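Local coordinates for protein chloride intracellular channel Clic (Drosophila melanogaster, PDB 2YV7) that might insert into membranes and form pH-dependent chloride channels, and may play a role in ethanol sensitivity, at residues V20-L25 with T58-V63; A122-N127 with R152-H157; I185-K190 with T249-I254. All blocks are in the same frame, centred on the assembly; numbering follows the deposited sequence.

How the contacts relate
Contact 1 lies in the thioredoxin-like N-terminal domain, contacts 2 and 3 in the all-helical part of this GST-fold protein, and the chain's centre falls between the first and the other two. The centre of contact 1 is about 31 Å from that of contact 2 and about 30 Å from that of contact 3. Contacts 2 and 3 have centres about 20 Å apart and nearest atoms about 7 Å apart; they are linked through helices 141-161 and 173-193, which follow each other in the chain and pack together where Ile-185 meets Leu-147 and Leu-151. The bound calcium ion lies about 8 Å from the Leu-25 side chain of contact 1, which touches Pro-85, a residue of the metal site.

Contact 1 (V20-L25 with T58-V63); sequences VPEIEL and TISLKV
Strands 22-28 and 60-66 are the two parallel strands of the beta-alpha-beta unit that opens the thioredoxin-like domain, with helix 41-55 as the connection, and residues 20-25 meet 58-63 in straight register, Glu-22 beside Ser-60 through Leu-25 beside Val-63. Four backbone bonds zip them together. Ser-60 N gives to Pro-21 O at 2.7 Å and Ile-23 N to Ser-60 O at 2.6 Å; Lys-62 N then gives to Ile-23 O, and Leu-25 N to Lys-62 O.

One face of the pair carries Glu-22, Glu-24, Ser-60 and Lys-62. The lysine chain runs out fully extended, CG anti to the backbone N (chi1 169°), which brings it alongside Glu-24, both pointing the same way. Its NZ forms a long salt bridge of 3.8 Å to Glu-24 OE1, while Glu-24 OE2 has a closer partner in the hydroxyl of Thr-64. Glu-22 slants across the same lysine and touches its aliphatic part, OE2 lying 3.4 Å from Lys-62 CD; the charged ends stay farther apart, beyond salt-bridge range.

The other face is greasy. Ile-23 CG1 sits against both CD1 and CG2 of Ile-59, each at 3.8 Å, and Leu-61 CD1 approaches Leu-25 CB at 4.3 Å. At the start of the pair, Val-20 CG2 rests over the backbone of Ile-59, 3.8 Å from its C.

Residues 58-63 fall in the part predicted to become a transmembrane helix, so insertion would probably break this pairing. Helix 41-55 packs on the greasy face, with Leu-50 against Ile-59 and Leu-61 and Phe-47 against Leu-25. Strand 60-66 forms one border of the four-stranded sheet, whereas strand 22-28 lies inside it, flanked on its other side by antiparallel strand 86-89, where Ile-23 touches Leu-87 and Glu-24 pairs through its backbone with Ile-88.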
loop_
_atom_site.group_PDB
_atom_site.type_symbol
_atom_site.label_atom_id
_atom_site.label_comp_id
_atom_site.label_asym_id
_atom_site.label_seq_id
_atom_site.Cartn_x
_atom_site.Cartn_y
_atom_site.Cartn_z
ATOM N N VAL A 20 2.266 25.313 6.621
ATOM C CA VAL A 20 1.587 24.038 6.954
ATOM C C VAL A 20 2.653 23.134 7.523
ATOM O O VAL A 20 3.825 23.337 7.224
ATOM C CB VAL A 20 0.891 23.331 5.758
ATOM C CG1 VAL A 20 -0.368 24.122 5.335
ATOM C CG2 VAL A 20 1.896 23.050 4.593
ATOM N N PRO A 21 2.268 22.171 8.368
ATOM C CA PRO A 21 3.227 21.235 8.970
ATOM C C PRO A 21 3.987 20.378 7.957
ATOM O O PRO A 21 3.421 19.927 6.950
ATOM C CB PRO A 21 2.341 20.313 9.793
ATOM C CG PRO A 21 1.109 21.065 10.023
ATOM C CD PRO A 21 0.898 21.919 8.835
ATOM N N GLU A 22 5.269 20.158 8.210
ATOM C CA GLU A 22 5.994 19.186 7.404
ATOM C C GLU A 22 5.989 17.842 8.112
ATOM O O GLU A 22 6.491 17.717 9.226
ATOM C CB GLU A 22 7.425 19.640 7.101
ATOM C CG GLU A 22 8.426 18.488 7.050
ATOM C CD GLU A 22 9.511 18.677 6.022
ATOM O OE1 GLU A 22 9.179 19.005 4.854
ATOM O OE2 GLU A 22 10.692 18.461 6.383
ATOM N N ILE A 23 5.420 16.828 7.463
ATOM C CA ILE A 23 5.506 15.476 8.013
ATOM C C ILE A 23 6.587 14.719 7.284
ATOM O O ILE A 23 6.678 14.818 6.059
ATOM C CB ILE A 23 4.131 14.734 7.912
ATOM C CG1 ILE A 23 3.001 15.629 8.431
ATOM C CG2 ILE A 23 4.135 13.415 8.696
ATOM C CD1 ILE A 23 3.048 15.911 9.938
ATOM N N GLU A 24 7.403 13.974 8.046
ATOM C CA GLU A 24 8.450 13.124 7.487
ATOM C C GLU A 24 8.063 11.662 7.676
ATOM O O GLU A 24 7.750 11.242 8.784
ATOM C CB GLU A 24 9.812 13.375 8.135
ATOM C CG GLU A 24 10.904 12.456 7.554
ATOM C CD GLU A 24 12.340 12.723 8.080
ATOM O OE1 GLU A 24 12.526 13.416 9.112
ATOM O OE2 GLU A 24 13.288 12.198 7.459
ATOM N N LEU A 25 8.034 10.898 6.580
ATOM C CA LEU A 25 7.798 9.465 6.676
ATOM C C LEU A 25 9.092 8.713 6.337
ATOM O O LEU A 25 9.618 8.841 5.244
ATOM C CB LEU A 25 6.645 9.006 5.752
ATOM C CG LEU A 25 6.312 7.515 5.905
ATOM C CD1 LEU A 25 5.752 7.187 7.285
ATOM C CD2 LEU A 25 5.307 7.164 4.768
ATOM N N THR A 58 -2.952 20.195 3.545
ATOM C CA THR A 58 -2.953 20.386 5.004
ATOM C C THR A 58 -1.558 20.207 5.591
ATOM O O THR A 58 -1.274 20.680 6.701
ATOM C CB THR A 58 -3.938 19.477 5.759
ATOM O OG1 THR A 58 -3.625 18.094 5.507
ATOM C CG2 THR A 58 -5.404 19.808 5.385
ATOM N N ILE A 59 -0.693 19.542 4.829
ATOM C CA ILE A 59 0.663 19.210 5.295
ATOM C C ILE A 59 1.630 19.245 4.126
ATOM O O ILE A 59 1.236 19.398 2.968
ATOM C CB ILE A 59 0.771 17.771 5.953
ATOM C CG1 ILE A 59 0.385 16.685 4.941
ATOM C CG2 ILE A 59 -0.031 17.636 7.263
ATOM C CD1 ILE A 59 0.815 15.286 5.375
ATOM N N SER A 60 2.898 19.070 4.481
ATOM C CA SER A 60 4.016 18.925 3.591
ATOM C C SER A 60 4.534 17.513 3.864
ATOM O O SER A 60 4.641 17.078 5.013
ATOM C CB SER A 60 5.080 19.951 4.002
ATOM O OG SER A 60 6.142 20.020 3.106
ATOM N N LEU A 61 4.818 16.772 2.802
ATOM C CA LEU A 61 5.290 15.411 2.972
ATOM C C LEU A 61 6.727 15.304 2.498
ATOM O O LEU A 61 7.021 15.637 1.358
ATOM C CB LEU A 61 4.408 14.421 2.170
ATOM C CG LEU A 61 4.789 12.940 2.355
ATOM C CD1 LEU A 61 4.817 12.443 3.826
ATOM C CD2 LEU A 61 3.918 12.012 1.440
ATOM N N LYS A 62 7.567 14.760 3.366
ATOM C CA LYS A 62 8.946 14.391 3.098
ATOM C C LYS A 62 9.087 12.908 3.361
ATOM O O LYS A 62 8.800 12.430 4.464
ATOM C CB LYS A 62 9.883 15.180 4.029
ATOM C CG LYS A 62 11.348 14.769 4.099
ATOM C CD LYS A 62 12.102 15.663 5.168
ATOM C CE LYS A 62 13.592 15.312 5.347
ATOM N NZ LYS A 62 14.185 15.845 6.648
ATOM N N VAL A 63 9.511 12.186 2.326
ATOM C CA VAL A 63 9.734 10.746 2.411
ATOM C C VAL A 63 11.233 10.414 2.401
ATOM O O VAL A 63 11.945 10.767 1.452
ATOM C CB VAL A 63 8.959 10.011 1.295
ATOM C CG1 VAL A 63 9.248 8.505 1.309
ATOM C CG2 VAL A 63 7.459 10.255 1.458
#

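Contact 2 (A122-N127 with R152-H157)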
loop_
_atom_site.group_PDB
_atom_site.type_symbol
_atom_site.label_atom_id
_atom_site.label_comp_id
_atom_site.label_asym_id
_atom_site.label_seq_id
_atom_site.Cartn_x
_atom_site.Cartn_y
_atom_site.Cartn_z
ATOM N N ALA A 122 -13.972 -2.457 6.847
ATOM C CA ALA A 122 -12.885 -3.054 7.661
ATOM C C ALA A 122 -12.981 -4.559 7.626
ATOM O O ALA A 122 -12.001 -5.251 7.384
ATOM C CB ALA A 122 -12.973 -2.611 9.069
ATOM N N THR A 123 -14.181 -5.085 7.841
ATOM C CA THR A 123 -14.305 -6.544 7.952
ATOM C C THR A 123 -14.077 -7.179 6.576
ATOM O O THR A 123 -13.499 -8.276 6.443
ATOM C CB THR A 123 -15.725 -6.901 8.391
ATOM O OG1 THR A 123 -15.950 -6.430 9.730
ATOM C CG2 THR A 123 -15.873 -8.451 8.367
ATOM N N LEU A 124 -14.575 -6.487 5.549
ATOM C CA LEU A 124 -14.422 -6.923 4.159
ATOM C C LEU A 124 -12.968 -7.228 3.794
ATOM O O LEU A 124 -12.683 -8.197 3.122
ATOM C CB LEU A 124 -15.005 -5.898 3.186
ATOM C CG LEU A 124 -14.848 -6.147 1.674
ATOM C CD1 LEU A 124 -15.846 -7.237 1.298
ATOM C CD2 LEU A 124 -15.171 -4.837 0.941
ATOM N N ILE A 125 -12.049 -6.325 4.149
ATOM C CA ILE A 125 -10.674 -6.497 3.690
ATOM C C ILE A 125 -9.741 -7.195 4.692
ATOM O O ILE A 125 -8.607 -7.513 4.377
ATOM C CB ILE A 125 -10.086 -5.164 3.237
ATOM C CG1 ILE A 125 -9.936 -4.171 4.423
ATOM C CG2 ILE A 125 -10.999 -4.529 2.137
ATOM C CD1 ILE A 125 -9.177 -2.808 4.034
ATOM N N GLU A 126 -10.216 -7.416 5.912
ATOM C CA GLU A 126 -9.389 -8.027 6.943
ATOM C C GLU A 126 -8.802 -9.370 6.506
ATOM O O GLU A 126 -9.504 -10.186 5.865
ATOM C CB GLU A 126 -10.214 -8.200 8.226
ATOM C CG GLU A 126 -9.394 -8.598 9.417
ATOM C CD GLU A 126 -10.229 -8.566 10.685
ATOM O OE1 GLU A 126 -11.444 -8.929 10.588
ATOM O OE2 GLU A 126 -9.665 -8.145 11.745
ATOM N N ASN A 127 -7.524 -9.587 6.845
ATOM C CA ASN A 127 -6.840 -10.877 6.638
ATOM C C ASN A 127 -6.578 -11.222 5.165
ATOM O O ASN A 127 -6.221 -12.343 4.823
ATOM C CB ASN A 127 -7.664 -12.037 7.272
ATOM C CG ASN A 127 -7.650 -12.025 8.819
ATOM O OD1 ASN A 127 -8.667 -12.365 9.466
ATOM N ND2 ASN A 127 -6.526 -11.653 9.408
ATOM N N ARG A 152 -13.328 -12.054 -4.698
ATOM C CA ARG A 152 -14.735 -12.039 -5.178
ATOM C C ARG A 152 -15.622 -11.232 -4.301
ATOM O O ARG A 152 -16.473 -10.495 -4.777
ATOM C CB ARG A 152 -15.220 -13.484 -5.389
ATOM C CG ARG A 152 -16.704 -13.690 -5.824
ATOM C CD ARG A 152 -17.007 -12.947 -7.130
ATOM N NE ARG A 152 -18.429 -13.074 -7.572
ATOM C CZ ARG A 152 -18.854 -14.066 -8.357
ATOM N NH1 ARG A 152 -17.989 -14.984 -8.737
ATOM N NH2 ARG A 152 -20.131 -14.123 -8.764
ATOM N N LYS A 153 -15.471 -11.388 -3.000
ATOM C CA LYS A 153 -16.229 -10.584 -2.011
ATOM C C LYS A 153 -15.964 -9.120 -2.204
ATOM O O LYS A 153 -16.909 -8.309 -2.243
ATOM C CB LYS A 153 -15.920 -10.994 -0.565
ATOM C CG LYS A 153 -16.085 -12.505 -0.148
ATOM C CD LYS A 153 -17.318 -13.183 -0.587
ATOM C CE LYS A 153 -17.126 -14.768 -0.380
ATOM N NZ LYS A 153 -16.359 -15.059 0.912
ATOM N N ILE A 154 -14.687 -8.751 -2.365
ATOM C CA ILE A 154 -14.347 -7.328 -2.610
ATOM C C ILE A 154 -14.946 -6.860 -3.921
ATOM O O ILE A 154 -15.553 -5.845 -4.010
ATOM C CB ILE A 154 -12.804 -7.114 -2.531
ATOM C CG1 ILE A 154 -12.347 -7.520 -1.114
ATOM C CG2 ILE A 154 -12.400 -5.707 -2.949
ATOM C CD1 ILE A 154 -10.736 -7.767 -0.921
ATOM N N ASN A 155 -14.820 -7.670 -4.972
ATOM C CA ASN A 155 -15.431 -7.297 -6.233
ATOM C C ASN A 155 -16.946 -7.004 -6.099
ATOM O O ASN A 155 -17.462 -6.040 -6.668
ATOM C CB ASN A 155 -15.258 -8.442 -7.236
ATOM C CG ASN A 155 -15.980 -8.141 -8.565
ATOM O OD1 ASN A 155 -17.154 -8.569 -8.809
ATOM N ND2 ASN A 155 -15.313 -7.410 -9.407
ATOM N N ASP A 156 -17.624 -7.876 -5.385
ATOM C CA ASP A 156 -19.087 -7.834 -5.296
ATOM C C ASP A 156 -19.541 -6.668 -4.416
ATOM O O ASP A 156 -20.491 -5.929 -4.788
ATOM C CB ASP A 156 -19.581 -9.229 -4.877
ATOM C CG ASP A 156 -19.500 -10.229 -6.019
ATOM O OD1 ASP A 156 -19.055 -9.890 -7.142
ATOM O OD2 ASP A 156 -19.951 -11.335 -5.773
ATOM N N HIS A 157 -18.805 -6.385 -3.340
ATOM C CA HIS A 157 -18.931 -5.039 -2.646
ATOM C C HIS A 157 -18.846 -3.821 -3.604
ATOM O O HIS A 157 -19.753 -3.006 -3.657
ATOM C CB HIS A 157 -17.846 -4.899 -1.557
ATOM C CG HIS A 157 -17.880 -3.582 -0.827
ATOM N ND1 HIS A 157 -17.238 -2.444 -1.292
ATOM C CD2 HIS A 157 -18.444 -3.238 0.348
ATOM C CE1 HIS A 157 -17.474 -1.432 -0.460
ATOM N NE2 HIS A 157 -18.181 -1.901 0.555
#
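This is a small apolar helix-to-helix contact in the all-helical part of the GST fold, where Leu-124, near the end of the short helix 119-125, reaches the flank of the long helix 141-161 at Ile-154 and His-157. The backbones come closest at Leu-124 and Ile-154, whose CA atoms are 6.8 Å apart, and apart from one carbonyl, that of Lys-153, the contact is made by side chains.

Leu-124 does most of the work, using each branch on a different neighbour. Its CG is anti to the backbone N (chi1 176°), which carries the forked end across to the long helix. There CD1 comes up to the backbone of Lys-153, 3.8 Å from its carbonyl O, and touches the CB of that lysine, whose amino end turns away. The branch point CG meets Ile-154 CG1 at 4.0 Å, while CD2 is directed to the histidine. Ile-125 adds a looser touch, its CG2 standing 4.5 Å from Ile-154 CD1.

The surroundings extend the apolar patch. Leu-166 lies against both Leu-124 and His-157, Phe-174 of helix 173-193 packs on Ile-125, and Ile-154 also reaches Leu-178 of that helix and Leu-204 of helix 202-212. A polar tie between the same two helices lies just beside the patch: the carbonyl O of Leu-124 accepts a hydrogen bond from NE2 of His-150, on helix 141-161.

His-157 offers Leu-124 the face of its imidazole, a CH-pi contact. The methyl CD2 is 3.8 Å from the ring centroid and 24° off the ring normal, shifted toward the rim on the side of the attachment carbon, and its closest ring atom is His-157 CG at 3.5 Å.

Contact 3 (I185-K190 with T249-I254)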
loop_
_atom_site.group_PDB
_atom_site.type_symbol
_atom_site.label_atom_id
_atom_site.label_comp_id
_atom_site.label_asym_id
_atom_site.label_seq_id
_atom_site.Cartn_x
_atom_site.Cartn_y
_atom_site.Cartn_z
ATOM N N ILE A 185 -0.425 -8.934 -4.720
ATOM C CA ILE A 185 -1.172 -10.093 -5.279
ATOM C C ILE A 185 -0.900 -10.245 -6.769
ATOM O O ILE A 185 -0.514 -11.352 -7.160
ATOM C CB ILE A 185 -2.676 -9.977 -5.004
ATOM C CG1 ILE A 185 -2.964 -10.243 -3.507
ATOM C CG2 ILE A 185 -3.461 -11.046 -5.788
ATOM C CD1 ILE A 185 -4.454 -9.840 -3.141
ATOM N N ARG A 186 -1.039 -9.180 -7.543
ATOM C CA ARG A 186 -0.808 -9.226 -8.985
ATOM C C ARG A 186 0.629 -9.605 -9.248
ATOM O O ARG A 186 0.899 -10.570 -9.977
ATOM C CB ARG A 186 -1.100 -7.890 -9.674
ATOM C CG ARG A 186 -2.551 -7.482 -9.709
ATOM C CD ARG A 186 -2.752 -6.399 -10.742
ATOM N NE ARG A 186 -2.512 -6.880 -12.123
ATOM C CZ ARG A 186 -2.527 -6.073 -13.185
ATOM N NH1 ARG A 186 -2.701 -4.730 -13.083
ATOM N NH2 ARG A 186 -2.343 -6.629 -14.371
ATOM N N VAL A 187 1.569 -8.864 -8.663
ATOM C CA VAL A 187 2.994 -9.049 -9.061
ATOM C C VAL A 187 3.596 -10.351 -8.544
ATOM O O VAL A 187 4.176 -11.137 -9.317
ATOM C CB VAL A 187 3.812 -7.790 -8.622
ATOM C CG1 VAL A 187 5.287 -8.003 -8.851
ATOM C CG2 VAL A 187 3.280 -6.530 -9.392
ATOM N N ALA A 188 3.453 -10.591 -7.236
ATOM C CA ALA A 188 4.078 -11.745 -6.633
ATOM C C ALA A 188 3.251 -12.992 -6.969
ATOM O O ALA A 188 3.800 -14.038 -7.183
ATOM C CB ALA A 188 4.173 -11.620 -5.142
ATOM N N GLY A 189 1.927 -12.871 -6.927
ATOM C CA GLY A 189 1.021 -13.952 -7.357
ATOM C C GLY A 189 1.432 -14.552 -8.708
ATOM O O GLY A 189 1.587 -15.778 -8.831
ATOM N N LYS A 190 1.631 -13.689 -9.692
ATOM C CA LYS A 190 1.936 -14.125 -11.065
ATOM C C LYS A 190 3.339 -14.696 -11.116
ATOM O O LYS A 190 3.569 -15.835 -11.592
ATOM C CB LYS A 190 1.883 -12.956 -11.978
ATOM C CG LYS A 190 2.084 -13.324 -13.409
ATOM C CD LYS A 190 2.489 -12.050 -14.135
ATOM C CE LYS A 190 1.840 -12.036 -15.450
ATOM N NZ LYS A 190 0.485 -12.661 -15.253
ATOM N N THR A 249 10.478 -1.987 -13.449
ATOM C CA THR A 249 9.269 -1.802 -14.244
ATOM C C THR A 249 8.082 -1.887 -13.313
ATOM O O THR A 249 8.252 -2.319 -12.202
ATOM C CB THR A 249 9.131 -2.867 -15.295
ATOM O OG1 THR A 249 9.293 -4.159 -14.682
ATOM C CG2 THR A 249 10.227 -2.641 -16.381
ATOM N N PHE A 250 6.938 -1.387 -13.765
ATOM C CA PHE A 250 5.711 -1.328 -12.933
ATOM C C PHE A 250 4.567 -2.021 -13.650
ATOM O O PHE A 250 4.194 -1.591 -14.739
ATOM C CB PHE A 250 5.373 0.161 -12.689
ATOM C CG PHE A 250 6.442 0.853 -11.941
ATOM C CD1 PHE A 250 6.461 0.833 -10.545
ATOM C CD2 PHE A 250 7.556 1.388 -12.626
ATOM C CE1 PHE A 250 7.513 1.414 -9.833
ATOM C CE2 PHE A 250 8.634 1.961 -11.894
ATOM C CZ PHE A 250 8.614 1.966 -10.508
ATOM N N THR A 251 4.012 -3.088 -13.065
ATOM C CA THR A 251 2.783 -3.698 -13.593
ATOM C C THR A 251 1.604 -2.702 -13.450
ATOM O O THR A 251 1.198 -2.325 -12.320
ATOM C CB THR A 251 2.450 -5.007 -12.879
ATOM O OG1 THR A 251 3.412 -6.047 -13.256
ATOM C CG2 THR A 251 0.969 -5.463 -13.185
ATOM N N THR A 252 0.990 -2.381 -14.584
ATOM C CA THR A 252 -0.149 -1.474 -14.643
ATOM C C THR A 252 -1.251 -1.878 -15.624
ATOM O O THR A 252 -2.301 -1.175 -15.730
ATOM C CB THR A 252 0.211 -0.004 -14.952
ATOM O OG1 THR A 252 0.839 0.058 -16.244
ATOM C CG2 THR A 252 1.069 0.640 -13.836
ATOM N N TYR A 253 -1.056 -2.986 -16.334
ATOM C CA TYR A 253 -2.040 -3.314 -17.379
ATOM C C TYR A 253 -3.328 -3.836 -16.804
ATOM O O TYR A 253 -3.355 -4.417 -15.719
ATOM C CB TYR A 253 -1.478 -4.334 -18.401
ATOM C CG TYR A 253 -1.237 -5.692 -17.830
ATOM C CD1 TYR A 253 -0.037 -5.981 -17.201
ATOM C CD2 TYR A 253 -2.197 -6.694 -17.918
ATOM C CE1 TYR A 253 0.195 -7.214 -16.671
ATOM C CE2 TYR A 253 -1.955 -7.946 -17.399
ATOM C CZ TYR A 253 -0.764 -8.188 -16.771
ATOM O OH TYR A 253 -0.493 -9.425 -16.212
ATOM N N ILE A 254 -4.397 -3.652 -17.562
ATOM C CA ILE A 254 -5.735 -4.130 -17.207
ATOM C C ILE A 254 -6.092 -5.119 -18.365
ATOM O O ILE A 254 -5.992 -4.734 -19.552
ATOM C CB ILE A 254 -6.694 -2.951 -17.099
ATOM C CG1 ILE A 254 -6.192 -1.869 -16.085
ATOM C CG2 ILE A 254 -8.135 -3.419 -16.784
ATOM C CD1 ILE A 254 -6.203 -2.407 -14.617
HETATM O O HOH W 1 -2.457 -9.685 -14.000
#
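The guanidinium of Arg-186 has the methyl CG2 of Thr-251 over the centre of one face, 3.5 Å from CZ, while its edge meets the carbonyl O of Tyr-253 and a water. The Tyr-253 ring in turn takes Arg-186 NH2 over the middle of one face, 3.2 Å above its plane. The two planes stand 74° apart, so this cation-pi contact is made by the guanidinium's edge rather than by a flat stack.

NH1 and NH2 both donate to Tyr-253 O, at 2.7 and 2.8 Å, and both bonds are clearly bent, sharing one oxygen. The arginine chain turns at chi3 (66°) to bring this end round. The water joins NH2, at 3.1 Å, to Tyr-253 OH. An alanine in place of Arg-186 is likely to leave Tyr-253 O without either donor and the tyrosine ring without its cation. Next to Arg-186, the side chains of Val-187 and Thr-251 slide past each other, and the Thr-251 hydroxyl is hydrogen-bonded to Asp-224.

Tyr-212 OH also takes a hydrogen bond from NH1, so one buried cation from helix 173-193 ties the C-terminal segment and helix 202-212 together, its charge probably eased by carbonyl, hydroxyl and ring.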